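Local coordinates for protein rhamnonate dehydratase (Gibberella zeae PH-1, PDB 3FXG) that probably dehydrates rhamnonate, as a magnesium-binding lyase of the enolase superfamily, at residues A[204-209]-A[219-224]; A[171-176]-A[184-189]. One frame throughout, in Å; residues are numbered along the deposited sequence.

Interaction 1 of 2, residues A[204-209]-A[219-224]; sequences EFLRKH and IMVDCY. With MG (magnesium ion), chain I.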
loop_
_atom_site.group_PDB
_atom_site.type_symbol
_atom_site.label_atom_id
_atom_site.label_comp_id
_atom_site.label_asym_id
_atom_site.label_seq_id
_atom_site.Cartn_x
_atom_site.Cartn_y
_atom_site.Cartn_z
ATOM N N GLU A 204 -12.016 -14.978 -34.496
ATOM C CA GLU A 204 -11.927 -15.399 -35.894
ATOM C C GLU A 204 -11.620 -14.207 -36.792
ATOM O O GLU A 204 -10.859 -14.319 -37.753
ATOM C CB GLU A 204 -13.240 -16.059 -36.326
ATOM C CG GLU A 204 -13.307 -16.449 -37.801
ATOM C CD GLU A 204 -12.077 -17.211 -38.271
ATOM O OE1 GLU A 204 -11.497 -17.976 -37.470
ATOM O OE2 GLU A 204 -11.700 -17.055 -39.451
ATOM N N PHE A 205 -12.224 -13.070 -36.466
ATOM C CA PHE A 205 -12.034 -11.829 -37.211
ATOM C C PHE A 205 -10.565 -11.418 -37.207
ATOM O O PHE A 205 -9.986 -11.101 -38.254
ATOM C CB PHE A 205 -12.877 -10.723 -36.571
ATOM C CG PHE A 205 -12.638 -9.356 -37.145
ATOM C CD1 PHE A 205 -13.170 -8.998 -38.380
ATOM C CD2 PHE A 205 -11.907 -8.410 -36.431
ATOM C CE1 PHE A 205 -12.983 -7.714 -38.895
ATOM C CE2 PHE A 205 -11.713 -7.126 -36.935
ATOM C CZ PHE A 205 -12.253 -6.775 -38.168
ATOM N N LEU A 206 -9.970 -11.417 -36.018
ATOM C CA LEU A 206 -8.572 -11.043 -35.861
ATOM C C LEU A 206 -7.641 -12.087 -36.475
ATOM O O LEU A 206 -6.604 -11.745 -37.041
ATOM C CB LEU A 206 -8.250 -10.843 -34.373
ATOM C CG LEU A 206 -9.005 -9.688 -33.699
ATOM C CD1 LEU A 206 -8.652 -9.626 -32.215
ATOM C CD2 LEU A 206 -8.654 -8.368 -34.386
ATOM N N ARG A 207 -8.015 -13.357 -36.372
ATOM C CA ARG A 207 -7.201 -14.432 -36.934
ATOM C C ARG A 207 -7.111 -14.274 -38.449
ATOM O O ARG A 207 -6.052 -14.480 -39.044
ATOM C CB ARG A 207 -7.815 -15.796 -36.613
ATOM C CG ARG A 207 -6.954 -16.969 -37.052
ATOM C CD ARG A 207 -7.798 -18.208 -37.304
ATOM N NE ARG A 207 -8.678 -18.033 -38.459
ATOM C CZ ARG A 207 -8.255 -17.915 -39.716
ATOM N NH1 ARG A 207 -6.957 -17.956 -39.994
ATOM N NH2 ARG A 207 -9.132 -17.755 -40.698
ATOM N N LYS A 208 -8.231 -13.907 -39.064
ATOM C CA LYS A 208 -8.295 -13.725 -40.508
ATOM C C LYS A 208 -7.332 -12.632 -40.958
ATOM O O LYS A 208 -6.634 -12.775 -41.962
ATOM C CB LYS A 208 -9.725 -13.368 -40.927
ATOM C CG LYS A 208 -9.910 -13.230 -42.431
ATOM C CD LYS A 208 -11.373 -13.033 -42.816
ATOM C CE LYS A 208 -12.205 -14.289 -42.568
ATOM N NZ LYS A 208 -12.327 -14.645 -41.123
ATOM N N HIS A 209 -7.290 -11.538 -40.208
ATOM C CA HIS A 209 -6.398 -10.440 -40.547
ATOM C C HIS A 209 -4.942 -10.839 -40.363
ATOM O O HIS A 209 -4.098 -10.530 -41.205
ATOM C CB HIS A 209 -6.733 -9.217 -39.698
ATOM C CG HIS A 209 -7.918 -8.453 -40.198
ATOM N ND1 HIS A 209 -8.971 -8.091 -39.386
ATOM C CD2 HIS A 209 -8.214 -7.981 -41.431
ATOM C CE1 HIS A 209 -9.865 -7.430 -40.099
ATOM N NE2 HIS A 209 -9.430 -7.348 -41.343
ATOM N N ILE A 219 -0.299 -5.620 -35.901
ATOM C CA ILE A 219 -1.746 -5.454 -35.935
ATOM C C ILE A 219 -2.212 -5.008 -34.555
ATOM O O ILE A 219 -1.904 -5.652 -33.549
ATOM C CB ILE A 219 -2.473 -6.775 -36.285
ATOM C CG1 ILE A 219 -2.183 -7.161 -37.735
ATOM C CG2 ILE A 219 -3.980 -6.619 -36.068
ATOM C CD1 ILE A 219 -2.820 -8.467 -38.152
HETATM N N MSE A 220 -2.940 -3.900 -34.516
HETATM C CA MSE A 220 -3.475 -3.364 -33.271
HETATM C C MSE A 220 -4.996 -3.504 -33.332
HETATM O O MSE A 220 -5.569 -3.593 -34.416
HETATM C CB MSE A 220 -3.090 -1.889 -33.112
HETATM C CG MSE A 220 -1.595 -1.636 -32.917
HETATM SE SE MSE A 220 -0.497 -1.916 -34.504
HETATM C CE MSE A 220 -0.340 -0.076 -35.090
ATOM N N VAL A 221 -5.651 -3.523 -32.176
ATOM C CA VAL A 221 -7.103 -3.662 -32.144
ATOM C C VAL A 221 -7.773 -2.518 -31.393
ATOM O O VAL A 221 -7.479 -2.277 -30.221
ATOM C CB VAL A 221 -7.513 -5.000 -31.482
ATOM C CG1 VAL A 221 -9.027 -5.166 -31.527
ATOM C CG2 VAL A 221 -6.822 -6.164 -32.198
ATOM N N ASP A 222 -8.674 -1.816 -32.071
ATOM C CA ASP A 222 -9.392 -0.705 -31.454
ATOM C C ASP A 222 -10.717 -1.224 -30.916
ATOM O O ASP A 222 -11.484 -1.853 -31.646
ATOM C CB ASP A 222 -9.643 0.402 -32.474
ATOM C CG ASP A 222 -10.112 1.691 -31.828
ATOM O OD1 ASP A 222 -11.192 1.694 -31.204
ATOM O OD2 ASP A 222 -9.393 2.704 -31.944
ATOM N N CYS A 223 -10.988 -0.952 -29.643
ATOM C CA CYS A 223 -12.211 -1.429 -29.007
ATOM C C CYS A 223 -13.249 -0.347 -28.692
ATOM O O CYS A 223 -14.292 -0.633 -28.100
ATOM C CB CYS A 223 -11.850 -2.207 -27.738
ATOM S SG CYS A 223 -10.736 -3.622 -28.038
ATOM N N TYR A 224 -12.960 0.885 -29.098
ATOM C CA TYR A 224 -13.853 2.029 -28.903
ATOM C C TYR A 224 -14.638 2.026 -27.578
ATOM O O TYR A 224 -15.872 2.013 -27.580
ATOM C CB TYR A 224 -14.825 2.121 -30.094
ATOM C CG TYR A 224 -15.522 3.462 -30.246
ATOM C CD1 TYR A 224 -14.795 4.626 -30.511
ATOM C CD2 TYR A 224 -16.906 3.571 -30.104
ATOM C CE1 TYR A 224 -15.433 5.871 -30.628
ATOM C CE2 TYR A 224 -17.551 4.806 -30.217
ATOM C CZ TYR A 224 -16.810 5.950 -30.477
ATOM O OH TYR A 224 -17.443 7.171 -30.557
HETATM MG MG MG I . -9.064 4.717 -31.050
HETATM O O HOH W 1 -10.965 4.101 -29.940
HETATM O O HOH W 2 -8.343 5.583 -33.261
#

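Interaction 2 of 2, residues A[171-176]-A[184-189]; sequences PEPTAA and GKVPLP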
loop_
_atom_site.group_PDB
_atom_site.type_symbol
_atom_site.label_atom_id
_atom_site.label_comp_id
_atom_site.label_asym_id
_atom_site.label_seq_id
_atom_site.Cartn_x
_atom_site.Cartn_y
_atom_site.Cartn_z
ATOM N N PRO A 171 -10.412 -1.028 -41.721
ATOM C CA PRO A 171 -10.792 -2.431 -41.890
ATOM C C PRO A 171 -9.903 -3.279 -42.797
ATOM O O PRO A 171 -10.065 -4.498 -42.853
ATOM C CB PRO A 171 -12.213 -2.324 -42.427
ATOM C CG PRO A 171 -12.118 -1.131 -43.310
ATOM C CD PRO A 171 -11.336 -0.145 -42.456
ATOM N N GLU A 172 -8.964 -2.655 -43.499
ATOM C CA GLU A 172 -8.104 -3.411 -44.409
ATOM C C GLU A 172 -6.609 -3.277 -44.128
ATOM O O GLU A 172 -5.911 -2.511 -44.789
ATOM C CB GLU A 172 -8.385 -2.985 -45.854
ATOM C CG GLU A 172 -9.833 -3.177 -46.313
ATOM C CD GLU A 172 -10.235 -4.638 -46.420
ATOM O OE1 GLU A 172 -9.343 -5.499 -46.567
ATOM O OE2 GLU A 172 -11.449 -4.926 -46.374
ATOM N N PRO A 173 -6.092 -4.037 -43.151
ATOM C CA PRO A 173 -4.663 -3.957 -42.835
ATOM C C PRO A 173 -3.733 -4.334 -43.990
ATOM O O PRO A 173 -2.583 -3.905 -44.012
ATOM C CB PRO A 173 -4.520 -4.879 -41.623
ATOM C CG PRO A 173 -5.628 -5.861 -41.803
ATOM C CD PRO A 173 -6.773 -4.996 -42.266
ATOM N N THR A 174 -4.213 -5.133 -44.945
ATOM C CA THR A 174 -3.367 -5.501 -46.083
ATOM C C THR A 174 -3.094 -4.253 -46.921
ATOM O O THR A 174 -2.040 -4.128 -47.541
ATOM C CB THR A 174 -4.018 -6.585 -46.994
ATOM O OG1 THR A 174 -5.326 -6.165 -47.394
ATOM C CG2 THR A 174 -4.106 -7.923 -46.265
ATOM N N ALA A 175 -4.050 -3.327 -46.930
ATOM C CA ALA A 175 -3.899 -2.082 -47.677
ATOM C C ALA A 175 -2.890 -1.185 -46.963
ATOM O O ALA A 175 -2.046 -0.551 -47.596
ATOM C CB ALA A 175 -5.242 -1.374 -47.798
ATOM N N ALA A 176 -2.980 -1.138 -45.637
ATOM C CA ALA A 176 -2.056 -0.335 -44.847
ATOM C C ALA A 176 -0.634 -0.817 -45.126
ATOM O O ALA A 176 0.275 -0.022 -45.372
ATOM C CB ALA A 176 -2.378 -0.481 -43.364
ATOM N N GLY A 184 -1.173 -1.882 -38.815
ATOM C CA GLY A 184 -2.582 -1.666 -39.091
ATOM C C GLY A 184 -3.444 -1.886 -37.864
ATOM O O GLY A 184 -3.285 -2.888 -37.174
ATOM N N LYS A 185 -4.349 -0.951 -37.583
ATOM C CA LYS A 185 -5.243 -1.076 -36.431
ATOM C C LYS A 185 -6.666 -1.299 -36.923
ATOM O O LYS A 185 -7.221 -0.468 -37.643
ATOM C CB LYS A 185 -5.196 0.182 -35.557
ATOM C CG LYS A 185 -5.974 0.047 -34.246
ATOM C CD LYS A 185 -5.722 1.232 -33.299
ATOM C CE LYS A 185 -6.281 2.531 -33.859
ATOM N NZ LYS A 185 -5.975 3.699 -32.978
ATOM N N VAL A 186 -7.255 -2.422 -36.526
ATOM C CA VAL A 186 -8.606 -2.766 -36.946
ATOM C C VAL A 186 -9.635 -2.590 -35.829
ATOM O O VAL A 186 -9.312 -2.690 -34.646
ATOM C CB VAL A 186 -8.659 -4.229 -37.459
ATOM C CG1 VAL A 186 -7.726 -4.394 -38.654
ATOM C CG2 VAL A 186 -8.254 -5.187 -36.354
ATOM N N PRO A 187 -10.890 -2.303 -36.196
ATOM C CA PRO A 187 -11.936 -2.125 -35.186
ATOM C C PRO A 187 -12.563 -3.463 -34.781
ATOM O O PRO A 187 -12.918 -4.277 -35.636
ATOM C CB PRO A 187 -12.925 -1.194 -35.882
ATOM C CG PRO A 187 -12.832 -1.631 -37.312
ATOM C CD PRO A 187 -11.352 -1.865 -37.528
ATOM N N LEU A 188 -12.673 -3.691 -33.473
ATOM C CA LEU A 188 -13.266 -4.917 -32.945
ATOM C C LEU A 188 -14.745 -4.874 -33.311
ATOM O O LEU A 188 -15.438 -3.910 -32.997
ATOM C CB LEU A 188 -13.107 -4.971 -31.426
ATOM C CG LEU A 188 -13.491 -6.292 -30.759
ATOM C CD1 LEU A 188 -12.423 -7.334 -31.060
ATOM C CD2 LEU A 188 -13.618 -6.089 -29.256
ATOM N N PRO A 189 -15.248 -5.925 -33.975
ATOM C CA PRO A 189 -16.649 -5.997 -34.396
ATOM C C PRO A 189 -17.766 -6.242 -33.381
ATOM O O PRO A 189 -18.840 -5.655 -33.505
ATOM C CB PRO A 189 -16.617 -7.077 -35.476
ATOM C CG PRO A 189 -15.580 -8.020 -34.959
ATOM C CD PRO A 189 -14.484 -7.078 -34.488
#

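Interaction 1 of 2, residues A[204-209]-A[219-224]
Leu206 of helix 195-213 packs against Val221 of strand 219-222. Both methyls of Leu206 converge on a single methyl of Val221: its CD2 lies 3.6 Å from Val221 CG2 and its CD1 3.9 Å from the same carbon, the two side chains crossing obliquely. A turn along the helix from Leu206, at His209, the tip of Ile219 comes up to the main-chain carbonyl group, CD1 lying 3.9 Å from His209 C, with His209 CB a little farther off. The extended chi2 of Ile219 (178°) carries that methyl out to the helix. Leu206 and Val221 also touch Trp247 of strand 246-248; as in other TIM-type barrels, the helix covers the outside of the parallel strands.

Polar groups stand apart from this interface. On the helix, Arg207 grips Glu204 side-on, NE bonding to Glu204 OE1 and NH2 to OE2, and Lys208 NZ reaches Glu204 OE2 at 3.0 Å from its anti side.

Metal binding occupies the end of the strand. Asp222 OD2 binds the magnesium ion at 2.2 Å, with Glu248 and Glu275 as the other protein ligands, while its OD1 accepts from Tyr224 N (2.9 Å) in an Asx turn and from a magnesium-bound water (2.7 Å). Both carboxylate oxygens are therefore engaged, which should restrain the rotation of the Asp222 carboxylate, while van der Waals contact, without a hydrogen bond between 204-209 and 219-224, joins helix to strand.

Interaction 2 of 2, residues A[171-176]-A[184-189]
Pro173, the first residue of helix 173-179, and Val186 of strand 184-187 set their side chains at about a right angle in a beta-alpha-beta unit of the TIM-type barrel, formed by strand 163-169, helix 173-179 and strand 184-187. The ring of Pro173 points toward the strand and offers its CD and CG atoms to one branch of the valine. Val186 CG1 lies 3.8 Å from Pro173 CD and 4.1 Å from Pro173 CG. With chi1 at -60°, this methyl stands opposite the carbonyl carbon, beside the backbone N, and CG2 takes the slot between the two backbone branches.

The strand comes especially near the helix at Gly184, where the CA atoms of Pro173 and Gly184 are 4.9 Å apart. The absence of a side chain at Gly184 lets the strand backbone lie close against the first turn of the helix. Ala176, one turn along, directs its small side chain toward the same glycine, and its methyl also touches Cys168 of the preceding strand.

Lys185 turns the other way, from the helix into the barrel, where its NZ forms salt bridges with Glu248 and Glu345 and a hydrogen bond with Tyr167. Since Glu248 is also a magnesium ligand, Lys185 ties the strand to the metal site, while Gly184 and Val186 meet the helical segment.

At the start of the helix, Glu172 occupies the N-cap position, and its carbonyl O accepts from Ala175 N at 3.0 Å. Farther along the strand the backbones draw apart a little, to 5.4 Å between the CA atoms of Pro171 and Val186, and Pro187 CD lies 4.4 Å from Pro171 N.

How the interactions relate
Both contacts are buried and chiefly apolar, and they belong to successive beta-alpha-beta units that share strand 184-187. In interaction 1 a helix meets the strand that follows it through branched aliphatic side chains; in interaction 2 a proline ring and small residues allow a closer approach. The two join edge to edge in the sheet, where Asp222 N and Val186 O (2.8 Å) and Asp222 O and Leu188 N (2.9 Å) probably hydrogen-bond. Their helices also meet, His209 CD2 packing on Pro173 CG. Charge differs by place: 219-224 supplies a magnesium ligand directly, 184-189 contributes Lys185, which bonds to the magnesium ligand Glu248, and the Glu204 network lies on the helix away from the strand.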